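Local coordinates for protein putative malic enzyme ((S)-malate:NAD+ oxidoreductase (decarboxylating)) (Streptococcus pyogenes, PDB 2A9F) that probably catalyses the NAD-dependent oxidative decarboxylation of (S)-malate as a member of the malic enzyme family, with a divalent metal ion, magnesium or manganese, as cofactor, at residues Ala69-Gly74 with Gly132-Glu137; Pro90-Lys95 with Leu136-Ala141. One frame throughout, in Å; residues are numbered along the deposited sequence.

How the contacts relate
Contact 1 pairs two parallel strands of the N-terminal domain, 67-72 and 133-136, and contact 2 joins the loop that leaves the second of them to helix 85-102. Their centres lie about 7 Å apart, and they share L136 and E137. Both reach the magnesium ion: E137 OE2 binds it at 2.0 Å as the polypeptide leaves the sheet, and D138 OD1 binds it at 2.0 Å one residue later. M92 of contact 2 bridges the two, its SD lying 3.7 Å from S72 CB of contact 1. D163 is the third protein ligand of the metal; K95, the predicted proton acceptor, pairs with E137 in contact 2.

Contact 1: Ala69-Gly74 with Gly132-Glu137; sequences AVISDG and GGINLE. With MG (magnesium ion), chain C.
Two neighbouring strands of the four-stranded parallel sheet, 67-72 and 133-136, pair here in the N-terminal domain, and the second leads into the metal site. A69 stands beside I134, V70 beside N135 and I71 beside L136. N135 grips the first strand from both its backbone groups. N135 N donates to A69 O at 2.8 Å, and N135 O accepts from I71 N at 3.0 Å. I71 O then receives E137 N at 2.7 Å, so the pairing continues to the metal ligand itself.

On one face A69, I71, I134 and L136 form an apolar layer. I134 CD1 comes to 3.9 Å from A69 CB, and the CG2 branch of I134 meets I71 CD1 at 3.8 Å, the two isoleucines crossing at a slant; V124 of helix 117-127 also packs on I71. V70 and N135 run side by side on the other face, beneath helix 85-102, where M92 and F99 touch V70. E137 turns its CG anti to the backbone N (chi1 -172°) and then bends at chi2, which carries OE2 off the sheet to the magnesium ion at 2.0 Å. After the first strand, S72 OG accepts G74 N in an ST turn, and D73 forms a salt bridge with R143. A metal ligand just past an inner parallel strand, with helices on both faces of the sheet, is a layout familiar from alpha/beta active sites.

Contact 2: Pro90-Lys95 with Leu136-Ala141; sequences PVMEGK and LEDISA. With MG (magnesium ion), chain C.
K95 reaches from helix 85-102 across the carboxylate of E137, the two side chains crossing at about a right angle. From CB the chain leaves with CG anti to the backbone N (chi1 -167°) and bends at chi2, then runs extended to the amine. K95 CD passes 3.9 Å from E137 OE1, and K95 CE comes to 3.1 Å from the same oxygen. K95 NZ ends 3.4 Å from E137 OE1 in a long salt bridge and makes a weak hydrogen bond to OE2 of E137, the oxygen that holds the magnesium ion. The amine is thus shared among several partners, for D162 forms a further salt bridge with it and Y40 of the second subunit a weak hydrogen bond. K95 and Y40 are the predicted proton acceptor and proton donor, so this site probably draws on both subunits.

One helical turn earlier, M92 bends at chi2 and chi3 to cover the aliphatic part of E137, with M92 SD 3.7 Å from E137 CG. M92 CE continues to D138 OD2 at 3.3 Å, and V91 CG1 approaches that oxygen at 3.7 Å. The same OD2 accepts a hydrogen bond from L78 N, which helps fix the rotation of the carboxylate while D138 OD1 binds the metal at 2.0 Å. Two waters and D163 complete the observed coordination.

Helix 85-102 lies over the face of the parallel sheet that carries V70. There M92 also touches P109 and V111 of strand 106-111, while E137 and D138 open the loop that runs from strand 133-136 to helix 143-154.

Contact 1: Ala69-Gly74 with Gly132-Glu137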
# COMPACT_ATOMS: atom_id res chain seq x y z
N ALA A 69 -7.02 -1.98 1.41
CA ALA A 69 -5.91 -2.74 0.89
C ALA A 69 -6.44 -4.09 0.41
O ALA A 69 -7.32 -4.69 1.02
CB ALA A 69 -4.86 -2.93 1.97
N VAL A 70 -5.91 -4.55 -0.72
CA VAL A 70 -6.29 -5.84 -1.24
C VAL A 70 -5.02 -6.66 -0.99
O VAL A 70 -3.99 -6.43 -1.62
CB VAL A 70 -6.59 -5.76 -2.72
CG1 VAL A 70 -7.09 -7.10 -3.23
CG2 VAL A 70 -7.61 -4.65 -2.96
N ILE A 71 -5.11 -7.61 -0.06
CA ILE A 71 -3.95 -8.41 0.31
C ILE A 71 -4.05 -9.90 0.03
O ILE A 71 -5.09 -10.53 0.24
CB ILE A 71 -3.63 -8.21 1.81
CG1 ILE A 71 -3.57 -6.72 2.14
CG2 ILE A 71 -2.31 -8.85 2.16
CD1 ILE A 71 -3.54 -6.43 3.62
N SER A 72 -2.93 -10.46 -0.43
CA SER A 72 -2.80 -11.88 -0.76
C SER A 72 -1.35 -12.34 -0.61
O SER A 72 -0.43 -11.52 -0.52
CB SER A 72 -3.25 -12.13 -2.20
OG SER A 72 -2.55 -13.20 -2.81
N ASP A 73 -1.17 -13.65 -0.58
CA ASP A 73 0.17 -14.24 -0.49
C ASP A 73 0.41 -15.05 -1.76
O ASP A 73 1.39 -15.79 -1.86
CB ASP A 73 0.27 -15.16 0.72
CG ASP A 73 -0.85 -16.14 0.76
OD1 ASP A 73 -1.39 -16.43 -0.33
OD2 ASP A 73 -1.19 -16.63 1.85
N GLY A 74 -0.50 -14.91 -2.72
CA GLY A 74 -0.37 -15.61 -3.98
C GLY A 74 -0.46 -17.13 -3.89
O GLY A 74 -0.06 -17.84 -4.82
N GLY A 132 -8.35 1.96 5.73
CA GLY A 132 -9.67 2.06 6.32
C GLY A 132 -10.38 0.74 6.16
O GLY A 132 -11.47 0.54 6.70
N GLY A 133 -9.75 -0.18 5.43
CA GLY A 133 -10.33 -1.49 5.22
C GLY A 133 -9.38 -2.51 4.60
O GLY A 133 -8.55 -2.16 3.76
N ILE A 134 -9.52 -3.77 5.00
CA ILE A 134 -8.67 -4.84 4.48
C ILE A 134 -9.47 -5.90 3.75
O ILE A 134 -10.42 -6.45 4.30
CB ILE A 134 -7.91 -5.56 5.60
CG1 ILE A 134 -7.08 -4.56 6.42
CG2 ILE A 134 -7.03 -6.62 4.99
CD1 ILE A 134 -6.08 -3.74 5.60
N ASN A 135 -9.10 -6.18 2.50
CA ASN A 135 -9.76 -7.22 1.73
C ASN A 135 -8.78 -8.35 1.43
O ASN A 135 -7.95 -8.23 0.53
CB ASN A 135 -10.31 -6.65 0.41
CG ASN A 135 -10.68 -7.75 -0.59
OD1 ASN A 135 -9.84 -8.21 -1.36
ND2 ASN A 135 -11.95 -8.17 -0.59
N LEU A 136 -8.86 -9.43 2.21
CA LEU A 136 -7.99 -10.59 2.01
C LEU A 136 -8.44 -11.29 0.73
O LEU A 136 -9.63 -11.51 0.53
CB LEU A 136 -8.08 -11.54 3.20
CG LEU A 136 -7.38 -11.01 4.45
CD1 LEU A 136 -7.68 -11.91 5.64
CD2 LEU A 136 -5.90 -10.90 4.20
N GLU A 137 -7.49 -11.62 -0.14
CA GLU A 137 -7.84 -12.24 -1.41
C GLU A 137 -6.96 -13.41 -1.84
O GLU A 137 -5.74 -13.40 -1.65
CB GLU A 137 -7.82 -11.19 -2.53
CG GLU A 137 -8.34 -11.67 -3.88
CD GLU A 137 -9.86 -11.69 -3.96
OE1 GLU A 137 -10.50 -10.78 -3.38
OE2 GLU A 137 -10.41 -12.61 -4.61
MG MG C . -10.37 -14.28 -5.63
O HOH W 1 -9.28 -13.59 -7.13
O HOH W 2 -10.79 -16.27 -6.41

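Contact 2: Pro90-Lys95 with Leu136-Ala141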
# COMPACT_ATOMS: atom_id res chain seq x y z
N PRO A 90 -1.18 -8.97 -10.79
CA PRO A 90 -2.13 -8.62 -11.87
C PRO A 90 -3.57 -8.77 -11.40
O PRO A 90 -4.42 -7.95 -11.74
CB PRO A 90 -1.78 -9.62 -12.97
CG PRO A 90 -0.34 -9.82 -12.78
CD PRO A 90 -0.20 -9.95 -11.28
N VAL A 91 -3.84 -9.81 -10.62
CA VAL A 91 -5.19 -10.06 -10.13
C VAL A 91 -5.59 -9.11 -8.99
O VAL A 91 -6.72 -8.64 -8.93
CB VAL A 91 -5.33 -11.52 -9.65
CG1 VAL A 91 -6.71 -11.74 -9.03
CG2 VAL A 91 -5.12 -12.46 -10.81
N MET A 92 -4.66 -8.82 -8.08
CA MET A 92 -4.97 -7.93 -6.97
C MET A 92 -5.14 -6.49 -7.47
O MET A 92 -5.97 -5.74 -6.96
CB MET A 92 -3.86 -8.02 -5.92
CG MET A 92 -3.58 -9.47 -5.47
SD MET A 92 -5.08 -10.28 -4.89
CE MET A 92 -5.22 -11.58 -6.03
N GLU A 93 -4.39 -6.09 -8.48
CA GLU A 93 -4.60 -4.73 -8.92
C GLU A 93 -5.82 -4.68 -9.83
O GLU A 93 -6.45 -3.63 -9.98
CB GLU A 93 -3.33 -4.16 -9.56
CG GLU A 93 -2.75 -4.91 -10.72
CD GLU A 93 -1.34 -4.41 -11.04
OE1 GLU A 93 -0.42 -4.66 -10.22
OE2 GLU A 93 -1.15 -3.77 -12.10
N GLY A 94 -6.19 -5.81 -10.41
CA GLY A 94 -7.37 -5.84 -11.24
C GLY A 94 -8.54 -5.69 -10.29
O GLY A 94 -9.49 -4.94 -10.51
N LYS A 95 -8.44 -6.42 -9.19
CA LYS A 95 -9.45 -6.39 -8.16
C LYS A 95 -9.60 -4.96 -7.63
O LYS A 95 -10.71 -4.50 -7.38
CB LYS A 95 -9.06 -7.33 -7.02
CG LYS A 95 -10.18 -7.62 -6.03
CD LYS A 95 -11.18 -8.61 -6.60
CE LYS A 95 -12.06 -9.20 -5.51
NZ LYS A 95 -12.69 -10.47 -6.00
N LEU A 136 -8.86 -9.43 2.21
CA LEU A 136 -7.99 -10.59 2.01
C LEU A 136 -8.44 -11.29 0.73
O LEU A 136 -9.63 -11.51 0.53
CB LEU A 136 -8.08 -11.54 3.20
CG LEU A 136 -7.38 -11.01 4.45
CD1 LEU A 136 -7.68 -11.91 5.64
CD2 LEU A 136 -5.90 -10.90 4.20
N GLU A 137 -7.49 -11.62 -0.14
CA GLU A 137 -7.84 -12.24 -1.41
C GLU A 137 -6.96 -13.41 -1.84
O GLU A 137 -5.74 -13.40 -1.65
CB GLU A 137 -7.82 -11.19 -2.53
CG GLU A 137 -8.34 -11.67 -3.88
CD GLU A 137 -9.86 -11.69 -3.96
OE1 GLU A 137 -10.50 -10.78 -3.38
OE2 GLU A 137 -10.41 -12.61 -4.61
N ASP A 138 -7.60 -14.40 -2.42
CA ASP A 138 -6.92 -15.57 -2.93
C ASP A 138 -5.89 -16.25 -2.03
O ASP A 138 -4.86 -16.70 -2.52
CB ASP A 138 -6.29 -15.25 -4.29
CG ASP A 138 -7.32 -14.84 -5.33
OD1 ASP A 138 -8.55 -14.93 -5.05
OD2 ASP A 138 -6.90 -14.43 -6.44
N ILE A 139 -6.12 -16.31 -0.73
CA ILE A 139 -5.18 -17.02 0.12
C ILE A 139 -5.80 -18.40 0.39
O ILE A 139 -6.98 -18.51 0.73
CB ILE A 139 -4.84 -16.26 1.45
CG1 ILE A 139 -5.56 -16.90 2.62
CG2 ILE A 139 -5.19 -14.80 1.34
CD1 ILE A 139 -5.15 -16.31 3.97
N SER A 140 -5.02 -19.46 0.21
CA SER A 140 -5.52 -20.82 0.39
C SER A 140 -6.00 -21.26 1.77
O SER A 140 -5.53 -20.80 2.82
CB SER A 140 -4.46 -21.81 -0.10
OG SER A 140 -3.28 -21.72 0.70
N ALA A 141 -6.96 -22.19 1.75
CA ALA A 141 -7.53 -22.77 2.95
C ALA A 141 -6.57 -23.88 3.39
O ALA A 141 -5.88 -24.45 2.56
CB ALA A 141 -8.89 -23.36 2.65
MG MG C . -10.37 -14.28 -5.63
O HOH W 1 -9.28 -13.59 -7.13
O HOH W 2 -10.79 -16.27 -6.41